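Local coordinates for Alpha/beta hydrolase fold protein (Nakamurella multipartita, PDB 4Y7D) that probably acts as a hydrolase of the alpha/beta hydrolase superfamily, with a central beta-sheet core and a set of helices inserted over it, at residues Ala53-Ala58 / Gly102-Ser107; Ala126-Ala131 / Leu279-His284; Lys169-Thr174 / Gln192-Pro197. All coordinates share one frame; numbering follows the deposited sequence.

In the fold
Interactions 1 and 2 are neighbours in the alpha/beta core: their centres lie about 9 Å apart, and their strands 101-106 and 124-130 run side by side in the central sheet, probably hydrogen-bonded where Val103 O meets Val128 N (2.8 Å). Trp106 and Trp282 join them again, ring against ring. Interaction 3 sits in the helices inserted after strand 124-130, with its centre about 21 Å from that of interaction 1 and about 18 Å from that of interaction 2. Along the chain interaction 1 comes first, and both segments of interaction 3 fall between the two of interaction 2. Val283 CB packs on Ile193 CD1, so interaction 2 touches the inserted helices directly.

Interaction 1 of 3, residues Ala53-Ala58 / Gly102-Ser107; sequences ARFLVA and GVLCWS
Leu104 projects from an extended strand to meet Phe55 and Leu56 on the last turn of a helix. That turn is slightly irregular: the helix kinks here, and Leu56 N makes only a weak bond to Ala53 O, whereas Val57 N reaches the same oxygen at 3.2 Å in the regular helical way. The strand stays extended through Trp106, then turns sharply at Ser107, whose backbone takes the unusual phi 60°, psi -125°.

A single methyl carries the contact. Leu104 CD2 lies 3.9 Å from Phe55 CE1, at the ring's edge and near its plane, and equally close to Leu56 CD1, so it touches both helix residues at once. Phe55 reaches it because CG sits between the backbone N and the carbonyl carbon (chi1 81°), which swings the ring back toward the strand. Leu56 CG packs on one face of that ring, 3.7 Å above its plane and toward the rim.

The helix packs on the sheet in the manner of the alpha/beta hydrolase fold, and the turn at Ser107, bonded through OG to His278 NE2, is consistent with the family's nucleophile elbow. Val36 of strand 35-39 touches both leucines, Val128 of strand 124-130 flanks Leu104, and helix 110-119 packs against Val103 and Cys105.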
loop_
_atom_site.group_PDB
_atom_site.type_symbol
_atom_site.label_atom_id
_atom_site.label_comp_id
_atom_site.label_asym_id
_atom_site.label_seq_id
_atom_site.Cartn_x
_atom_site.Cartn_y
_atom_site.Cartn_z
ATOM N N ALA A 53 5.641 -5.606 3.444
ATOM C CA ALA A 53 5.929 -7.009 3.138
ATOM C C ALA A 53 6.549 -7.758 4.288
ATOM O O ALA A 53 6.625 -9.005 4.218
ATOM C CB ALA A 53 6.861 -7.123 1.954
ATOM N N ARG A 54 7.054 -7.082 5.324
ATOM C CA ARG A 54 7.790 -7.868 6.340
ATOM C C ARG A 54 7.000 -9.024 6.926
ATOM O O ARG A 54 7.567 -10.115 7.169
ATOM C CB ARG A 54 8.310 -7.019 7.511
ATOM C CG ARG A 54 9.507 -6.152 7.180
ATOM C CD ARG A 54 10.073 -5.550 8.484
ATOM N NE ARG A 54 11.199 -4.726 8.100
ATOM C CZ ARG A 54 11.148 -3.405 7.864
ATOM N NH1 ARG A 54 10.045 -2.698 8.084
ATOM N NH2 ARG A 54 12.265 -2.784 7.487
ATOM N N PHE A 55 5.723 -8.817 7.210
ATOM C CA PHE A 55 4.951 -9.915 7.824
ATOM C C PHE A 55 4.864 -11.146 6.886
ATOM O O PHE A 55 4.782 -12.279 7.343
ATOM C CB PHE A 55 3.559 -9.439 8.284
ATOM C CG PHE A 55 2.530 -9.375 7.182
ATOM C CD1 PHE A 55 2.457 -8.272 6.319
ATOM C CD2 PHE A 55 1.587 -10.397 7.019
ATOM C CE1 PHE A 55 1.499 -8.208 5.324
ATOM C CE2 PHE A 55 0.624 -10.316 6.040
ATOM C CZ PHE A 55 0.575 -9.209 5.184
ATOM N N LEU A 56 4.868 -10.918 5.573
ATOM C CA LEU A 56 4.772 -11.986 4.595
ATOM C C LEU A 56 6.036 -12.822 4.599
ATOM O O LEU A 56 5.998 -14.075 4.642
ATOM C CB LEU A 56 4.542 -11.394 3.196
ATOM C CG LEU A 56 3.169 -10.766 2.951
ATOM C CD1 LEU A 56 3.148 -10.081 1.585
ATOM C CD2 LEU A 56 1.998 -11.725 3.034
ATOM N N VAL A 57 7.168 -12.137 4.626
ATOM C CA VAL A 57 8.457 -12.828 4.629
ATOM C C VAL A 57 8.557 -13.691 5.885
ATOM O O VAL A 57 8.971 -14.892 5.861
ATOM C CB VAL A 57 9.600 -11.801 4.534
ATOM C CG1 VAL A 57 10.931 -12.501 4.785
ATOM C CG2 VAL A 57 9.573 -11.041 3.171
ATOM N N ALA A 58 8.087 -13.128 7.006
ATOM C CA ALA A 58 8.096 -13.865 8.251
ATOM C C ALA A 58 7.172 -15.099 8.236
ATOM O O ALA A 58 7.407 -16.085 8.941
ATOM C CB ALA A 58 7.707 -12.910 9.385
ATOM N N GLY A 102 0.161 -13.992 -5.603
ATOM C CA GLY A 102 -0.735 -13.241 -4.742
ATOM C C GLY A 102 -0.490 -11.746 -4.921
ATOM O O GLY A 102 0.555 -11.329 -5.478
ATOM N N VAL A 103 -1.448 -10.926 -4.507
ATOM C CA VAL A 103 -1.291 -9.497 -4.573
ATOM C C VAL A 103 -1.717 -8.874 -3.225
ATOM O O VAL A 103 -2.799 -9.161 -2.709
ATOM C CB VAL A 103 -2.136 -8.880 -5.695
ATOM C CG1 VAL A 103 -1.968 -7.368 -5.670
ATOM C CG2 VAL A 103 -1.736 -9.463 -7.034
ATOM N N LEU A 104 -0.850 -8.059 -2.666
ATOM C CA LEU A 104 -1.112 -7.245 -1.468
ATOM C C LEU A 104 -0.990 -5.790 -1.888
ATOM O O LEU A 104 0.095 -5.336 -2.300
ATOM C CB LEU A 104 -0.116 -7.509 -0.365
ATOM C CG LEU A 104 -0.172 -6.610 0.866
ATOM C CD1 LEU A 104 -1.460 -6.892 1.616
ATOM C CD2 LEU A 104 1.008 -6.778 1.768
ATOM N N CYS A 105 -2.071 -5.049 -1.697
ATOM C CA CYS A 105 -2.065 -3.614 -1.966
ATOM C C CYS A 105 -2.606 -2.814 -0.796
ATOM O O CYS A 105 -3.372 -3.316 0.023
ATOM C CB CYS A 105 -2.829 -3.296 -3.222
ATOM S SG CYS A 105 -4.622 -3.576 -3.216
ATOM N N TRP A 106 -2.206 -1.540 -0.748
ATOM C CA TRP A 106 -2.721 -0.631 0.278
ATOM C C TRP A 106 -2.913 0.705 -0.363
ATOM O O TRP A 106 -2.115 1.073 -1.205
ATOM C CB TRP A 106 -1.708 -0.547 1.395
ATOM C CG TRP A 106 -1.977 0.375 2.560
ATOM C CD1 TRP A 106 -3.180 0.742 3.087
ATOM C CD2 TRP A 106 -0.998 0.930 3.401
ATOM N NE1 TRP A 106 -3.005 1.509 4.212
ATOM C CE2 TRP A 106 -1.665 1.645 4.424
ATOM C CE3 TRP A 106 0.407 0.873 3.419
ATOM C CZ2 TRP A 106 -0.980 2.322 5.433
ATOM C CZ3 TRP A 106 1.092 1.519 4.440
ATOM C CH2 TRP A 106 0.400 2.256 5.422
ATOM N N SER A 107 -4.019 1.396 -0.016
ATOM C CA SER A 107 -4.191 2.826 -0.306
ATOM C C SER A 107 -4.138 3.122 -1.816
ATOM O O SER A 107 -4.890 2.498 -2.617
ATOM C CB SER A 107 -3.112 3.587 0.503
ATOM O OG SER A 107 -3.476 4.944 0.724
#

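Interaction 2 of 3, residues Ala126-Ala131 / Leu279-His284; sequences ALVSVA and LAFWVH
Val130 presses both of its methyls against the short helix 280-283, and this is the tight end of the contact. CG1 comes within 3.6 Å of Phe281 CB and also touches Trp282 CZ3, at 3.9 Å. CG2 takes the ring itself: it stands over one face of Phe281 in a CH-pi contact, 4.0 Å from the centroid and 17° off the ring normal. The isopropyl group thus grips the base of the phenylalanine and its face together. With CG opposite the backbone N (chi1 175°), Phe281 extends from the helix to lie across Val130. Its own edge meets the next residue, CD2 lying 3.4 Å above the centre of the Trp282 face, so the two aromatics brace each other. Trimmed to an alanine, Val130 would lose both methyls; a gap would probably open beside Phe281 CB and Trp282 CZ3, and the Phe281 ring, no longer covered on that face, would be likely to turn more freely.

Two residues earlier in the strand the fit slackens. Val128 CG1 comes no closer than 4.4 Å to Phe281 CZ, yet this looser side is buried too, since Ala294 of helix 288-299 packs on both residues. Leu279 O, just before the short helix, accepts from Trp282 N and Val283 N.

The contact fastens the C-terminal end of strand 124-130 to the segment just after His278. Val290 of helix 288-299 packs on Phe281, Phe202 of helix 197-209 stacks on Trp282, and Trp282 NE1 bonds Met52 O in helix 46-58.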
loop_
_atom_site.group_PDB
_atom_site.type_symbol
_atom_site.label_atom_id
_atom_site.label_comp_id
_atom_site.label_asym_id
_atom_site.label_seq_id
_atom_site.Cartn_x
_atom_site.Cartn_y
_atom_site.Cartn_z
ATOM N N ALA A 126 -4.721 -14.617 -5.415
ATOM C CA ALA A 126 -5.478 -14.099 -4.275
ATOM C C ALA A 126 -5.151 -12.621 -4.136
ATOM O O ALA A 126 -4.073 -12.159 -4.541
ATOM C CB ALA A 126 -5.108 -14.844 -3.019
ATOM N N LEU A 127 -6.069 -11.867 -3.550
ATOM C CA LEU A 127 -5.935 -10.438 -3.390
ATOM C C LEU A 127 -6.208 -10.048 -1.930
ATOM O O LEU A 127 -7.257 -10.343 -1.410
ATOM C CB LEU A 127 -6.918 -9.717 -4.337
ATOM C CG LEU A 127 -6.976 -8.168 -4.294
ATOM C CD1 LEU A 127 -5.613 -7.542 -4.580
ATOM C CD2 LEU A 127 -8.034 -7.780 -5.295
ATOM N N VAL A 128 -5.270 -9.338 -1.320
ATOM C CA VAL A 128 -5.490 -8.665 -0.052
ATOM C C VAL A 128 -5.395 -7.170 -0.290
ATOM O O VAL A 128 -4.335 -6.663 -0.708
ATOM C CB VAL A 128 -4.484 -9.109 0.994
ATOM C CG1 VAL A 128 -4.681 -8.367 2.314
ATOM C CG2 VAL A 128 -4.630 -10.617 1.214
ATOM N N SER A 129 -6.507 -6.496 -0.032
ATOM C CA SER A 129 -6.654 -5.093 -0.372
ATOM C C SER A 129 -6.945 -4.294 0.889
ATOM O O SER A 129 -8.051 -4.339 1.461
ATOM C CB SER A 129 -7.723 -4.935 -1.392
ATOM O OG SER A 129 -7.865 -3.596 -1.736
ATOM N N VAL A 130 -5.947 -3.528 1.310
ATOM C CA VAL A 130 -5.989 -2.823 2.606
ATOM C C VAL A 130 -6.313 -1.359 2.326
ATOM O O VAL A 130 -5.554 -0.687 1.619
ATOM C CB VAL A 130 -4.640 -2.939 3.298
ATOM C CG1 VAL A 130 -4.661 -2.310 4.694
ATOM C CG2 VAL A 130 -4.265 -4.430 3.400
ATOM N N ALA A 131 -7.425 -0.881 2.897
ATOM C CA ALA A 131 -7.833 0.533 2.800
ATOM C C ALA A 131 -7.457 1.113 1.446
ATOM O O ALA A 131 -6.746 2.124 1.355
ATOM C CB ALA A 131 -7.223 1.333 3.934
ATOM N N LEU A 279 -3.315 2.897 9.033
ATOM C CA LEU A 279 -2.250 1.911 9.253
ATOM C C LEU A 279 -2.740 0.680 10.030
ATOM O O LEU A 279 -1.947 -0.209 10.378
ATOM C CB LEU A 279 -1.095 2.535 10.069
ATOM C CG LEU A 279 -0.155 3.492 9.311
ATOM C CD1 LEU A 279 -0.810 4.766 8.880
ATOM C CD2 LEU A 279 1.071 3.803 10.172
ATOM N N ALA A 280 -4.031 0.603 10.298
ATOM C CA ALA A 280 -4.566 -0.470 11.154
ATOM C C ALA A 280 -4.119 -1.911 10.879
ATOM O O ALA A 280 -3.895 -2.673 11.812
ATOM C CB ALA A 280 -6.088 -0.404 11.142
ATOM N N PHE A 281 -4.025 -2.304 9.623
ATOM C CA PHE A 281 -3.725 -3.706 9.283
ATOM C C PHE A 281 -2.355 -4.096 9.887
ATOM O O PHE A 281 -2.154 -5.256 10.171
ATOM C CB PHE A 281 -3.758 -3.860 7.764
ATOM C CG PHE A 281 -3.365 -5.209 7.232
ATOM C CD1 PHE A 281 -4.168 -6.305 7.380
ATOM C CD2 PHE A 281 -2.178 -5.366 6.509
ATOM C CE1 PHE A 281 -3.825 -7.509 6.800
ATOM C CE2 PHE A 281 -1.814 -6.598 5.974
ATOM C CZ PHE A 281 -2.652 -7.660 6.109
ATOM N N TRP A 282 -1.447 -3.124 10.057
ATOM C CA TRP A 282 -0.161 -3.354 10.668
ATOM C C TRP A 282 -0.049 -2.952 12.116
ATOM O O TRP A 282 0.743 -3.573 12.840
ATOM C CB TRP A 282 0.982 -2.689 9.884
ATOM C CG TRP A 282 1.163 -3.290 8.500
ATOM C CD1 TRP A 282 1.998 -4.334 8.142
ATOM C CD2 TRP A 282 0.496 -2.889 7.296
ATOM N NE1 TRP A 282 1.901 -4.582 6.800
ATOM C CE2 TRP A 282 0.992 -3.714 6.248
ATOM C CE3 TRP A 282 -0.449 -1.895 6.989
ATOM C CZ2 TRP A 282 0.530 -3.621 4.962
ATOM C CZ3 TRP A 282 -0.895 -1.789 5.684
ATOM C CH2 TRP A 282 -0.388 -2.650 4.682
ATOM N N VAL A 283 -0.778 -1.944 12.552
ATOM C CA VAL A 283 -0.560 -1.402 13.895
ATOM C C VAL A 283 -1.733 -1.503 14.886
ATOM O O VAL A 283 -1.565 -1.187 16.061
ATOM C CB VAL A 283 -0.027 0.055 13.849
ATOM C CG1 VAL A 283 1.185 0.130 12.921
ATOM C CG2 VAL A 283 -1.124 1.061 13.496
ATOM N N HIS A 284 -2.904 -1.952 14.439
ATOM C CA HIS A 284 -4.091 -2.014 15.326
ATOM C C HIS A 284 -3.873 -3.166 16.298
ATOM O O HIS A 284 -3.267 -4.189 15.923
ATOM C CB HIS A 284 -5.339 -2.194 14.473
ATOM C CG HIS A 284 -6.622 -2.184 15.231
ATOM N ND1 HIS A 284 -7.060 -3.272 15.953
ATOM C CD2 HIS A 284 -7.560 -1.224 15.411
ATOM C CE1 HIS A 284 -8.204 -2.992 16.544
ATOM N NE2 HIS A 284 -8.531 -1.758 16.225
#

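Interaction 3 of 3, residues Lys169-Thr174 / Gln192-Pro197; sequences KLVSAT and QIMADP
Leu170 O is gripped twice by Thr174: by its backbone N at 2.9 Å, the ordinary helical bond, and by its OG1 at 2.8 Å. The two donors reach the oxygen from opposite faces of its plane, OG1 standing 37° out of it, and the hydroxyl is thereby tied back into its own helix. That helix, 167-177, packs on helix 183-194 among the helices that follow strand 124-130, probably the cap region seen in many alpha/beta hydrolases.

One residue along from Leu170, Val171 makes the contact with helix 183-194. Its two methyls divide the work. Val171 CG1 slides alongside Ile193, 3.8 Å from Ile193 CG2 and 4.0 Å from Ile193 CD1, settling against both branches of the isoleucine. Val171 CG2 meets Met194, a selenomethionine. Helix 197-209 closes in on the same residues, with Leu204 against Val171 and Glu200 against Met194. It begins just past Asp196, whose OD1 caps Asp198 N while OD2 forms a salt bridge to Lys199 NZ. Bends at chi2 (-45°) and chi3 (-74°) curl the Met194 chain so that its selenium SE comes to rest 4.0 Å from Val171 CG2.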
loop_
_atom_site.group_PDB
_atom_site.type_symbol
_atom_site.label_atom_id
_atom_site.label_comp_id
_atom_site.label_asym_id
_atom_site.label_seq_id
_atom_site.Cartn_x
_atom_site.Cartn_y
_atom_site.Cartn_z
ATOM N N LYS A 169 7.287 10.961 18.989
ATOM C CA LYS A 169 6.622 12.130 18.455
ATOM C C LYS A 169 6.161 11.886 17.043
ATOM O O LYS A 169 5.067 12.286 16.678
ATOM C CB LYS A 169 7.527 13.392 18.510
ATOM C CG LYS A 169 7.665 14.021 19.899
ATOM C CD LYS A 169 8.101 15.513 19.815
ATOM C CE LYS A 169 8.734 16.088 21.090
ATOM N NZ LYS A 169 10.195 16.420 20.957
ATOM N N LEU A 170 6.982 11.208 16.235
ATOM C CA LEU A 170 6.604 10.933 14.849
ATOM C C LEU A 170 5.435 9.940 14.788
ATOM O O LEU A 170 4.491 10.124 13.992
ATOM C CB LEU A 170 7.781 10.435 14.020
ATOM C CG LEU A 170 7.463 10.334 12.515
ATOM C CD1 LEU A 170 6.834 11.595 11.910
ATOM C CD2 LEU A 170 8.705 10.016 11.698
ATOM N N VAL A 171 5.497 8.893 15.617
ATOM C CA VAL A 171 4.420 7.893 15.691
ATOM C C VAL A 171 3.072 8.592 16.063
ATOM O O VAL A 171 2.053 8.395 15.407
ATOM C CB VAL A 171 4.793 6.769 16.688
ATOM C CG1 VAL A 171 3.588 5.916 17.032
ATOM C CG2 VAL A 171 5.911 5.912 16.125
ATOM N N SER A 172 3.102 9.437 17.070
ATOM C CA SER A 172 1.940 10.185 17.494
ATOM C C SER A 172 1.358 11.064 16.380
ATOM O O SER A 172 0.161 11.046 16.149
ATOM C CB SER A 172 2.279 11.017 18.715
ATOM O OG SER A 172 1.135 11.698 19.209
ATOM N N ALA A 173 2.208 11.814 15.701
ATOM C CA ALA A 173 1.786 12.652 14.612
ATOM C C ALA A 173 1.147 11.862 13.493
ATOM O O ALA A 173 0.132 12.281 12.918
ATOM C CB ALA A 173 2.976 13.433 14.081
ATOM N N THR A 174 1.722 10.697 13.197
ATOM C CA THR A 174 1.242 9.845 12.119
ATOM C C THR A 174 -0.130 9.211 12.472
ATOM O O THR A 174 -1.059 9.238 11.670
ATOM C CB THR A 174 2.286 8.751 11.785
ATOM O OG1 THR A 174 3.547 9.381 11.440
ATOM C CG2 THR A 174 1.788 7.894 10.630
ATOM N N GLN A 192 0.742 1.425 22.564
ATOM C CA GLN A 192 0.795 0.083 21.982
ATOM C C GLN A 192 1.956 -0.063 20.984
ATOM O O GLN A 192 2.706 -1.026 21.014
ATOM C CB GLN A 192 -0.533 -0.231 21.280
ATOM C CG GLN A 192 -1.663 -0.440 22.295
ATOM C CD GLN A 192 -3.029 -0.290 21.662
ATOM O OE1 GLN A 192 -3.150 -0.081 20.433
ATOM N NE2 GLN A 192 -4.057 -0.345 22.487
ATOM N N ILE A 193 2.101 0.920 20.110
ATOM C CA ILE A 193 3.092 0.883 19.092
ATOM C C ILE A 193 4.489 0.980 19.682
ATOM O O ILE A 193 5.375 0.260 19.282
ATOM C CB ILE A 193 2.842 2.013 18.087
ATOM C CG1 ILE A 193 1.564 1.700 17.305
ATOM C CG2 ILE A 193 4.052 2.187 17.144
ATOM C CD1 ILE A 193 1.099 2.815 16.388
HETATM N N MSE A 194 4.674 1.850 20.666
HETATM C CA MSE A 194 5.970 1.979 21.349
HETATM C C MSE A 194 6.300 0.752 22.195
HETATM O O MSE A 194 7.439 0.611 22.644
HETATM C CB MSE A 194 5.997 3.217 22.239
HETATM C CG MSE A 194 5.796 4.557 21.521
HETATM SE SE MSE A 194 6.836 4.746 19.881
HETATM C CE MSE A 194 8.580 5.001 20.751
ATOM N N ALA A 195 5.341 -0.152 22.411
ATOM C CA ALA A 195 5.612 -1.413 23.095
ATOM C C ALA A 195 5.866 -2.589 22.159
ATOM O O ALA A 195 6.192 -3.679 22.612
ATOM C CB ALA A 195 4.446 -1.749 24.019
ATOM N N ASP A 196 5.719 -2.392 20.867
ATOM C CA ASP A 196 5.915 -3.463 19.886
ATOM C C ASP A 196 6.869 -2.958 18.820
ATOM O O ASP A 196 6.456 -2.210 17.928
ATOM C CB ASP A 196 4.564 -3.890 19.277
ATOM C CG ASP A 196 4.707 -5.017 18.225
ATOM O OD1 ASP A 196 5.780 -5.250 17.650
ATOM O OD2 ASP A 196 3.708 -5.666 17.935
ATOM N N PRO A 197 8.124 -3.408 18.858
ATOM C CA PRO A 197 9.148 -2.919 17.937
ATOM C C PRO A 197 8.774 -3.032 16.463
ATOM O O PRO A 197 9.163 -2.185 15.676
ATOM C CB PRO A 197 10.380 -3.793 18.260
ATOM C CG PRO A 197 10.128 -4.313 19.636
ATOM C CD PRO A 197 8.641 -4.442 19.771
#